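PDB 5NPY: flagellar basal body protein from Helicobacter pylori, which forms part of the flagellar hook, which probably serves as the flexible joint passing motor rotation on to the filament. Local coordinates for residues 503-508 against 555-560. Sequence-based numbering, arbitrary orientation.
Sequences ARIGIL and GKIRHK
Three isoleucines, Ile-505, Ile-507 and Ile-557, make a small buried side-chain contact between strand 499-509 and strand 555-559, which belong to different sets of hydrogen-bonded strands in what is probably the D1 domain, as in related hook proteins, built from both ends of the ordered chain. Strand 499-509 is bonded antiparallel to strands 489-494 and 143-148; strand 555-559 is the last strand modelled, bonded to strand 87-93 at the end of a four-stranded antiparallel sheet. The backbones stay well apart, with 8.7 Å from Ile-505 CA to Ile-557 CA and 9.3 Å from Ile-507 CA to Gly-555 CA, a gap spanned by apolar side chains that bury only 109 Å². Ile-557 supplies the bridging group. Its CG1 turns back beside its backbone N (chi1 -65°), and the extended second torsion (chi2 -171°) carries CD1 outward over the step between the two isoleucines opposite. Two residues apart on an extended backbone, Ile-505 and Ile-507 both point toward strand 555-559 and offer CD1 two footholds. Against Ile-505 the methyl comes in at a slant near the root of the side chain, with CG2 of Ile-505 4.2 Å from CD1 of Ile-557. Ile-507 and Ile-557 reach toward each other tip to tip, though the ethyl branch of Ile-507 is bent (chi2 -77°), with the two CD1 atoms 4.1 Å apart. The same core continues onto strand 87-93, where Met-89 touches Ile-505 and Tyr-91 touches both Ile-507 and Ile-557, while Phe-97 packs on Ile-505 and Ile-507. His-559 NE2 hydrogen-bonds to Glu-86 O and Lys-560 NZ forms a salt bridge with Glu-86 OE2. The one methyl meets both neighbours almost equally: Ile-557 CD1 lies 3.8 Å from Ile-505 CB and 3.9 Å from Ile-507 CG1.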
ATOM      1  N   ALA A 503     -26.325   8.003  -1.410  1.00 52.02           N
ATOM      2  CA  ALA A 503     -27.355   8.880  -1.957  1.00 43.54           C
ATOM      3  C   ALA A 503     -27.246  10.247  -1.293  1.00 44.73           C
ATOM      4  O   ALA A 503     -26.438  10.458  -0.384  1.00 38.13           O
ATOM      5  CB  ALA A 503     -28.757   8.290  -1.755  1.00 34.53           C
ATOM      6  N   ARG A 504     -28.063  11.186  -1.778  1.00 44.88           N
ATOM      7  CA  ARG A 504     -28.335  12.415  -1.043  1.00 40.22           C
ATOM      8  C   ARG A 504     -29.773  12.828  -1.287  1.00 40.21           C
ATOM      9  O   ARG A 504     -30.356  12.509  -2.326  1.00 35.49           O
ATOM     10  CB  ARG A 504     -27.402  13.567  -1.420  1.00 37.17           C
ATOM     11  CG  ARG A 504     -27.730  14.263  -2.730  1.00 32.90           C
ATOM     12  CD  ARG A 504     -26.643  15.274  -3.044  1.00 32.54           C
ATOM     13  NE  ARG A 504     -26.596  16.331  -2.030  1.00 40.14           N
ATOM     14  CZ  ARG A 504     -25.556  17.131  -1.823  1.00 36.32           C
ATOM     15  NH1 ARG A 504     -24.448  16.993  -2.538  1.00 41.12           N
ATOM     16  NH2 ARG A 504     -25.616  18.057  -0.887  1.00 35.79           N
ATOM     17  N   ILE A 505     -30.338  13.532  -0.306  1.00 44.84           N
ATOM     18  CA  ILE A 505     -31.722  13.990  -0.381  1.00 38.73           C
ATOM     19  C   ILE A 505     -31.819  15.143  -1.369  1.00 38.59           C
ATOM     20  O   ILE A 505     -31.064  16.122  -1.286  1.00 37.10           O
ATOM     21  CB  ILE A 505     -32.226  14.414   1.007  1.00 38.17           C
ATOM     22  CG1 ILE A 505     -32.062  13.277   2.017  1.00 35.96           C
ATOM     23  CG2 ILE A 505     -33.693  14.850   0.934  1.00 37.10           C
ATOM     24  CD1 ILE A 505     -32.977  12.096   1.769  1.00 34.55           C
ATOM     25  N   GLY A 506     -32.756  15.032  -2.308  1.00 35.81           N
ATOM     26  CA  GLY A 506     -33.036  16.146  -3.194  1.00 26.28           C
ATOM     27  C   GLY A 506     -33.492  17.375  -2.424  1.00 35.09           C
ATOM     28  O   GLY A 506     -34.244  17.286  -1.447  1.00 30.57           O
ATOM     29  N   ILE A 507     -32.998  18.536  -2.860  1.00 30.27           N
ATOM     30  CA  ILE A 507     -33.403  19.838  -2.347  1.00 33.57           C
ATOM     31  C   ILE A 507     -33.490  20.779  -3.540  1.00 38.09           C
ATOM     32  O   ILE A 507     -32.575  20.822  -4.367  1.00 37.71           O
ATOM     33  CB  ILE A 507     -32.418  20.395  -1.295  1.00 26.85           C
ATOM     34  CG1 ILE A 507     -32.451  19.569  -0.013  1.00 33.98           C
ATOM     35  CG2 ILE A 507     -32.753  21.842  -0.955  1.00 31.32           C
ATOM     36  CD1 ILE A 507     -33.654  19.858   0.874  1.00 36.78           C
ATOM     37  N   LEU A 508     -34.588  21.514  -3.645  1.00 46.41           N
ATOM     38  CA  LEU A 508     -34.775  22.479  -4.720  1.00 43.24           C
ATOM     39  C   LEU A 508     -35.315  23.775  -4.136  1.00 48.40           C
ATOM     40  O   LEU A 508     -36.133  23.756  -3.209  1.00 45.98           O
ATOM     41  CB  LEU A 508     -35.727  21.958  -5.808  1.00 38.11           C
ATOM     42  CG  LEU A 508     -35.266  20.705  -6.559  1.00 43.14           C
ATOM     43  CD1 LEU A 508     -36.423  20.100  -7.313  1.00 44.31           C
ATOM     44  CD2 LEU A 508     -34.121  21.029  -7.513  1.00 52.54           C
ATOM     45  N   GLY A 555     -29.479  26.158   2.764  1.00 59.28           N
ATOM     46  CA  GLY A 555     -29.927  25.596   4.004  1.00 58.01           C
ATOM     47  C   GLY A 555     -29.096  24.459   4.495  1.00 62.44           C
ATOM     48  O   GLY A 555     -27.983  24.267   4.072  1.00 64.37           O
ATOM     49  N   LYS A 556     -29.668  23.708   5.411  1.00 62.77           N
ATOM     50  CA  LYS A 556     -29.031  22.551   6.022  1.00 59.84           C
ATOM     51  C   LYS A 556     -30.105  21.523   6.349  1.00 57.06           C
ATOM     52  O   LYS A 556     -31.225  21.884   6.724  1.00 59.93           O
ATOM     53  CB  LYS A 556     -28.258  22.955   7.286  1.00 63.25           C
ATOM     54  CG  LYS A 556     -29.027  22.776   8.589  1.00 73.40           C
ATOM     55  CD  LYS A 556     -28.504  23.692   9.686  1.00 85.07           C
ATOM     56  CE  LYS A 556     -27.000  23.558   9.848  1.00 96.02           C
ATOM     57  NZ  LYS A 556     -26.405  24.705  10.593  1.00102.73           N
ATOM     58  N   ILE A 557     -29.761  20.247   6.198  1.00 46.64           N
ATOM     59  CA  ILE A 557     -30.655  19.140   6.515  1.00 42.00           C
ATOM     60  C   ILE A 557     -30.309  18.617   7.900  1.00 41.00           C
ATOM     61  O   ILE A 557     -29.133  18.407   8.216  1.00 44.86           O
ATOM     62  CB  ILE A 557     -30.551  18.022   5.461  1.00 34.43           C
ATOM     63  CG1 ILE A 557     -31.044  18.526   4.107  1.00 38.09           C
ATOM     64  CG2 ILE A 557     -31.359  16.830   5.885  1.00 29.98           C
ATOM     65  CD1 ILE A 557     -31.186  17.436   3.047  1.00 40.98           C
ATOM     66  N   ARG A 558     -31.325  18.396   8.729  1.00 39.00           N
ATOM     67  CA  ARG A 558     -31.130  17.980  10.115  1.00 46.72           C
ATOM     68  C   ARG A 558     -31.736  16.594  10.329  1.00 58.16           C
ATOM     69  O   ARG A 558     -32.964  16.443  10.346  1.00 58.53           O
ATOM     70  CB  ARG A 558     -31.742  19.006  11.062  1.00 52.91           C
ATOM     71  CG  ARG A 558     -31.026  20.348  11.033  1.00 63.60           C
ATOM     72  CD  ARG A 558     -31.800  21.401  11.817  1.00 76.78           C
ATOM     73  NE  ARG A 558     -32.002  21.007  13.211  1.00 83.24           N
ATOM     74  CZ  ARG A 558     -32.299  21.849  14.197  1.00 88.34           C
ATOM     75  NH1 ARG A 558     -32.429  23.146  13.948  1.00 91.75           N
ATOM     76  NH2 ARG A 558     -32.462  21.392  15.434  1.00 87.47           N
ATOM     77  N   HIS A 559     -30.875  15.589  10.502  1.00 56.39           N
ATOM     78  CA  HIS A 559     -31.331  14.215  10.684  1.00 51.35           C
ATOM     79  C   HIS A 559     -31.971  14.037  12.061  1.00 59.31           C
ATOM     80  O   HIS A 559     -31.476  14.549  13.072  1.00 57.61           O
ATOM     81  CB  HIS A 559     -30.156  13.248  10.508  1.00 46.78           C
ATOM     82  CG  HIS A 559     -30.557  11.814  10.341  1.00 51.03           C
ATOM     83  ND1 HIS A 559     -29.665  10.772  10.492  1.00 53.18           N
ATOM     84  CD2 HIS A 559     -31.748  11.246  10.035  1.00 53.31           C
ATOM     85  CE1 HIS A 559     -30.291   9.624  10.294  1.00 50.10           C
ATOM     86  NE2 HIS A 559     -31.554   9.883  10.012  1.00 51.57           N
ATOM     87  N   LYS A 560     -33.107  13.336  12.077  1.00 64.00           N
ATOM     88  CA  LYS A 560     -33.821  12.935  13.292  1.00 68.72           C
ATOM     89  C   LYS A 560     -34.448  14.118  14.035  1.00 62.05           C
ATOM     90  O   LYS A 560     -34.621  14.076  15.256  1.00 55.91           O
ATOM     91  CB  LYS A 560     -32.917  12.104  14.209  1.00 75.61           C
ATOM     92  CG  LYS A 560     -32.595  10.755  13.571  1.00 78.96           C
ATOM     93  CD  LYS A 560     -31.879   9.784  14.490  1.00 84.13           C
ATOM     94  CE  LYS A 560     -32.080   8.355  13.985  1.00 89.30           C
ATOM     95  NZ  LYS A 560     -30.974   7.435  14.370  1.00 91.48           N
TER